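PDB 5IL6: polyketide synthase/nonribosomal peptide synthetase hybrid RzxB, which probably dehydrates beta-hydroxyacyl intermediates bound to a carrier protein during rhizoxin assembly, through its dehydratase domain in a trans-AT polyketide synthase. Local coordinates for residues 106-118 against 124-136. Numbering follows the deposited sequence.
Sequences PAAGDYRIGIYAY and LQLHCQARASTAE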
loop_
_atom_site.group_PDB
_atom_site.type_symbol
_atom_site.label_atom_id
_atom_site.label_comp_id
_atom_site.label_asym_id
_atom_site.label_seq_id
_atom_site.Cartn_x
_atom_site.Cartn_y
_atom_site.Cartn_z
ATOM N N PRO A 106 -5.557 -19.743 -12.514
ATOM C CA PRO A 106 -6.587 -20.763 -12.778
ATOM C C PRO A 106 -7.235 -20.619 -14.143
ATOM O O PRO A 106 -7.737 -21.610 -14.689
ATOM C CB PRO A 106 -7.604 -20.555 -11.646
ATOM C CG PRO A 106 -6.951 -19.665 -10.648
ATOM C CD PRO A 106 -5.852 -18.927 -11.325
ATOM N N ALA A 107 -7.251 -19.414 -14.708
ATOM C CA ALA A 107 -7.765 -19.190 -16.051
ATOM C C ALA A 107 -6.904 -18.141 -16.737
ATOM O O ALA A 107 -6.243 -17.328 -16.086
ATOM C CB ALA A 107 -9.234 -18.749 -16.030
ATOM N N ALA A 108 -6.934 -18.156 -18.069
ATOM C CA ALA A 108 -6.094 -17.259 -18.854
ATOM C C ALA A 108 -6.270 -15.816 -18.399
ATOM O O ALA A 108 -7.388 -15.294 -18.353
ATOM C CB ALA A 108 -6.433 -17.392 -20.339
ATOM N N GLY A 109 -5.154 -15.175 -18.054
ATOM C CA GLY A 109 -5.169 -13.789 -17.629
ATOM C C GLY A 109 -5.806 -13.531 -16.284
ATOM O O GLY A 109 -5.954 -12.367 -15.900
ATOM N N ASP A 110 -6.187 -14.575 -15.552
ATOM C CA ASP A 110 -6.831 -14.444 -14.246
ATOM C C ASP A 110 -5.877 -15.011 -13.198
ATOM O O ASP A 110 -5.768 -16.230 -13.038
ATOM C CB ASP A 110 -8.178 -15.160 -14.237
ATOM C CG ASP A 110 -8.778 -15.267 -12.848
ATOM O OD1 ASP A 110 -8.449 -14.427 -11.985
ATOM O OD2 ASP A 110 -9.587 -16.193 -12.626
ATOM N N TYR A 111 -5.196 -14.123 -12.480
ATOM C CA TYR A 111 -4.160 -14.505 -11.530
ATOM C C TYR A 111 -4.673 -14.434 -10.097
ATOM O O TYR A 111 -5.471 -13.558 -9.750
ATOM C CB TYR A 111 -2.936 -13.604 -11.689
ATOM C CG TYR A 111 -2.515 -13.435 -13.131
ATOM C CD1 TYR A 111 -1.880 -14.467 -13.815
ATOM C CD2 TYR A 111 -2.769 -12.253 -13.817
ATOM C CE1 TYR A 111 -1.500 -14.321 -15.136
ATOM C CE2 TYR A 111 -2.394 -12.096 -15.139
ATOM C CZ TYR A 111 -1.761 -13.135 -15.796
ATOM O OH TYR A 111 -1.388 -12.983 -17.114
ATOM N N ARG A 112 -4.202 -15.366 -9.270
ATOM C CA ARG A 112 -4.540 -15.434 -7.854
ATOM C C ARG A 112 -3.254 -15.391 -7.042
ATOM O O ARG A 112 -2.289 -16.091 -7.367
ATOM C CB ARG A 112 -5.329 -16.711 -7.540
ATOM C CG ARG A 112 -6.565 -16.882 -8.401
ATOM C CD ARG A 112 -7.596 -15.800 -8.116
ATOM N NE ARG A 112 -8.700 -15.839 -9.072
ATOM C CZ ARG A 112 -9.853 -16.478 -8.890
ATOM N NH1 ARG A 112 -10.094 -17.144 -7.768
ATOM N NH2 ARG A 112 -10.777 -16.439 -9.841
ATOM N N ILE A 113 -3.245 -14.575 -5.990
ATOM C CA ILE A 113 -2.062 -14.382 -5.162
ATOM C C ILE A 113 -2.400 -14.649 -3.702
ATOM O O ILE A 113 -3.465 -14.254 -3.213
ATOM C CB ILE A 113 -1.487 -12.960 -5.317
ATOM C CG1 ILE A 113 -1.099 -12.707 -6.773
ATOM C CG2 ILE A 113 -0.289 -12.767 -4.390
ATOM C CD1 ILE A 113 -2.164 -11.977 -7.561
ATOM N N GLY A 114 -1.483 -15.306 -3.014
ATOM C CA GLY A 114 -1.531 -15.394 -1.563
ATOM C C GLY A 114 -0.161 -15.128 -0.984
ATOM O O GLY A 114 0.848 -15.596 -1.506
ATOM N N ILE A 115 -0.135 -14.358 0.101
ATOM C CA ILE A 115 1.093 -14.031 0.820
ATOM C C ILE A 115 0.968 -14.601 2.223
ATOM O O ILE A 115 -0.017 -14.330 2.919
ATOM C CB ILE A 115 1.343 -12.513 0.864
ATOM C CG1 ILE A 115 1.465 -11.953 -0.556
ATOM C CG2 ILE A 115 2.598 -12.195 1.682
ATOM C CD1 ILE A 115 1.574 -10.438 -0.626
ATOM N N TYR A 116 1.964 -15.379 2.645
ATOM C CA TYR A 116 1.848 -16.107 3.900
ATOM C C TYR A 116 3.223 -16.332 4.514
ATOM O O TYR A 116 4.261 -16.149 3.872
ATOM C CB TYR A 116 1.134 -17.442 3.689
ATOM C CG TYR A 116 1.831 -18.323 2.688
ATOM C CD1 TYR A 116 2.855 -19.169 3.083
ATOM C CD2 TYR A 116 1.478 -18.298 1.347
ATOM C CE1 TYR A 116 3.505 -19.976 2.175
ATOM C CE2 TYR A 116 2.124 -19.102 0.426
ATOM C CZ TYR A 116 3.138 -19.938 0.849
ATOM O OH TYR A 116 3.798 -20.748 -0.041
ATOM N N ALA A 117 3.204 -16.754 5.777
ATOM C CA ALA A 117 4.403 -17.039 6.552
ATOM C C ALA A 117 4.042 -18.075 7.604
ATOM O O ALA A 117 2.864 -18.329 7.868
ATOM C CB ALA A 117 4.966 -15.776 7.215
ATOM N N TYR A 118 5.063 -18.692 8.194
ATOM C CA TYR A 118 4.847 -19.759 9.161
ATOM C C TYR A 118 5.048 -19.239 10.581
ATOM O O TYR A 118 5.942 -18.429 10.836
ATOM C CB TYR A 118 5.799 -20.921 8.885
ATOM C CG TYR A 118 5.437 -21.669 7.625
ATOM C CD1 TYR A 118 4.436 -22.630 7.624
ATOM C CD2 TYR A 118 6.083 -21.394 6.428
ATOM C CE1 TYR A 118 4.097 -23.304 6.468
ATOM C CE2 TYR A 118 5.753 -22.062 5.269
ATOM C CZ TYR A 118 4.759 -23.016 5.293
ATOM O OH TYR A 118 4.429 -23.684 4.137
ATOM N N LEU A 124 0.884 -22.530 8.687
ATOM C CA LEU A 124 0.932 -21.484 7.676
ATOM C C LEU A 124 -0.096 -20.410 8.002
ATOM O O LEU A 124 -1.261 -20.714 8.280
ATOM C CB LEU A 124 0.675 -22.081 6.291
ATOM C CG LEU A 124 0.633 -21.139 5.083
ATOM C CD1 LEU A 124 0.969 -21.923 3.822
ATOM C CD2 LEU A 124 -0.726 -20.464 4.916
ATOM N N GLN A 125 0.335 -19.151 7.970
ATOM C CA GLN A 125 -0.532 -18.013 8.250
ATOM C C GLN A 125 -0.690 -17.191 6.979
ATOM O O GLN A 125 0.305 -16.727 6.411
ATOM C CB GLN A 125 0.047 -17.144 9.369
ATOM C CG GLN A 125 0.352 -17.887 10.660
ATOM C CD GLN A 125 -0.872 -18.072 11.533
ATOM O OE1 GLN A 125 -1.309 -19.195 11.780
ATOM N NE2 GLN A 125 -1.427 -16.964 12.013
ATOM N N LEU A 126 -1.933 -16.994 6.547
ATOM C CA LEU A 126 -2.207 -16.172 5.375
ATOM C C LEU A 126 -2.245 -14.709 5.800
ATOM O O LEU A 126 -3.026 -14.331 6.679
ATOM C CB LEU A 126 -3.523 -16.592 4.724
ATOM C CG LEU A 126 -3.928 -15.841 3.452
ATOM C CD1 LEU A 126 -2.961 -16.137 2.317
ATOM C CD2 LEU A 126 -5.350 -16.200 3.047
ATOM N N HIS A 127 -1.402 -13.888 5.177
ATOM C CA HIS A 127 -1.312 -12.472 5.513
ATOM C C HIS A 127 -2.015 -11.572 4.511
ATOM O O HIS A 127 -2.525 -10.516 4.898
ATOM C CB HIS A 127 0.157 -12.047 5.618
ATOM C CG HIS A 127 0.853 -12.578 6.832
ATOM N ND1 HIS A 127 0.682 -12.029 8.085
ATOM C CD2 HIS A 127 1.718 -13.608 6.987
ATOM C CE1 HIS A 127 1.415 -12.696 8.959
ATOM N NE2 HIS A 127 2.051 -13.660 8.320
ATOM N N CYS A 128 -2.057 -11.962 3.242
ATOM C CA CYS A 128 -2.673 -11.145 2.210
ATOM C C CYS A 128 -3.128 -12.052 1.078
ATOM O O CYS A 128 -2.456 -13.032 0.748
ATOM C CB CYS A 128 -1.703 -10.078 1.683
ATOM S SG CYS A 128 -2.417 -8.962 0.439
ATOM N N GLN A 129 -4.274 -11.716 0.497
ATOM C CA GLN A 129 -4.869 -12.486 -0.580
ATOM C C GLN A 129 -5.485 -11.513 -1.571
ATOM O O GLN A 129 -6.077 -10.509 -1.171
ATOM C CB GLN A 129 -5.926 -13.456 -0.033
ATOM C CG GLN A 129 -6.731 -14.209 -1.077
ATOM C CD GLN A 129 -8.001 -14.795 -0.496
ATOM O OE1 GLN A 129 -8.150 -16.014 -0.394
ATOM N NE2 GLN A 129 -8.927 -13.925 -0.104
ATOM N N ALA A 130 -5.324 -11.795 -2.860
ATOM C CA ALA A 130 -5.879 -10.925 -3.886
ATOM C C ALA A 130 -5.912 -11.679 -5.206
ATOM O O ALA A 130 -5.370 -12.779 -5.335
ATOM C CB ALA A 130 -5.069 -9.632 -4.022
ATOM N N ARG A 131 -6.551 -11.057 -6.192
ATOM C CA ARG A 131 -6.525 -11.516 -7.571
ATOM C C ARG A 131 -6.042 -10.366 -8.441
ATOM O O ARG A 131 -6.202 -9.194 -8.088
ATOM C CB ARG A 131 -7.906 -12.010 -8.041
ATOM C CG ARG A 131 -8.855 -10.898 -8.456
ATOM C CD ARG A 131 -10.223 -11.420 -8.845
ATOM N NE ARG A 131 -10.924 -10.431 -9.666
ATOM C CZ ARG A 131 -12.017 -9.765 -9.300
ATOM N NH1 ARG A 131 -12.579 -9.973 -8.116
ATOM N NH2 ARG A 131 -12.563 -8.888 -10.132
ATOM N N ALA A 132 -5.420 -10.705 -9.568
ATOM C CA ALA A 132 -4.820 -9.697 -10.426
ATOM C C ALA A 132 -5.126 -10.001 -11.885
ATOM O O ALA A 132 -5.602 -11.083 -12.242
ATOM C CB ALA A 132 -3.307 -9.609 -10.200
ATOM N N SER A 133 -4.841 -9.017 -12.729
ATOM C CA SER A 133 -5.037 -9.116 -14.172
ATOM C C SER A 133 -4.277 -7.960 -14.814
ATOM O O SER A 133 -3.651 -7.147 -14.127
ATOM C CB SER A 133 -6.522 -9.081 -14.535
ATOM O OG SER A 133 -7.108 -7.852 -14.142
ATOM N N THR A 134 -4.331 -7.898 -16.142
ATOM C CA THR A 134 -3.825 -6.760 -16.895
ATOM C C THR A 134 -4.963 -6.198 -17.736
ATOM O O THR A 134 -5.802 -6.952 -18.237
ATOM C CB THR A 134 -2.654 -7.155 -17.802
ATOM O OG1 THR A 134 -3.083 -8.158 -18.729
ATOM C CG2 THR A 134 -1.501 -7.715 -16.976
ATOM N N ALA A 135 -5.001 -4.874 -17.881
ATOM C CA ALA A 135 -6.087 -4.244 -18.616
ATOM C C ALA A 135 -5.640 -2.915 -19.207
ATOM O O ALA A 135 -4.722 -2.268 -18.696
ATOM C CB ALA A 135 -7.301 -4.006 -17.712
ATOM N N GLU A 136 -6.296 -2.522 -20.298
ATOM C CA GLU A 136 -6.263 -1.128 -20.715
ATOM C C GLU A 136 -7.093 -0.327 -19.718
ATOM O O GLU A 136 -8.256 -0.662 -19.470
ATOM C CB GLU A 136 -6.840 -0.969 -22.125
ATOM C CG GLU A 136 -6.265 -1.888 -23.190
ATOM C CD GLU A 136 -7.102 -1.885 -24.460
ATOM O OE1 GLU A 136 -8.045 -2.703 -24.556
ATOM O OE2 GLU A 136 -6.837 -1.050 -25.354
HETATM O O HOH W 1 -5.062 -9.988 -17.520
HETATM O O HOH W 2 -8.178 -11.887 -11.961
HETATM O O HOH W 3 -2.592 -11.010 -18.584
#
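Leu124 lays CD1 over one face of the Tyr116 ring, toward the rim, a CH-pi contact 3.8 Å from the centroid. The Tyr116 ring stands in the crowded position between backbone N and carbonyl carbon (chi1 58°), which carries it across the leucine branch. Tyr118 meets the same leucine with CE1, 3.6 Å from Leu124 CB, so Leu124 touches both tyrosines. Replacing Tyr116 by an alanine is likely to strip the Leu124 methyl of its aromatic cover and open a gap over that branch.

Strands 110-118 and 124-135 form an antiparallel hairpin in one of the hotdog-fold regions of the dehydratase domain. A classic beta bulge interrupts the pairing: Ile115 O takes two bonds, from His127 N at 2.7 Å and from Cys128 N at 3.1 Å. The His127 ring comes edge-on to the backbone N of Ala117. Its ND1 bonds to Gln87 O, and Phe89 packs against it edge-to-face, which helps fix its rotation.

Ile113, Ile115, Cys128 and Ala132 point to the face covered by helix 53-67. There Ile113 CD1 reaches Ala132 CB at 3.7 Å. Ile115 sets CB and CD1 against Cys128 CB. Tyr111 points to this face too, and a water links its OH to Thr134 OG1.

On the other face, Arg112 bends at chi2 (-66°) and grips the Asp110 carboxylate side-on. Arg112 NE bonds nearly straight to Asp110 OD1, and Arg112 NH2 bonds to Asp110 OD2 at 3.0 Å. The CD of Arg112 lies 3.8 Å from Arg131 CB, and the two arginines run side by side. Arg131 turns its guanidinium to Asp82 in a salt bridge, so each arginine has its own carboxylate. Another water donates to both Asp110 OD1 and Ala132 O.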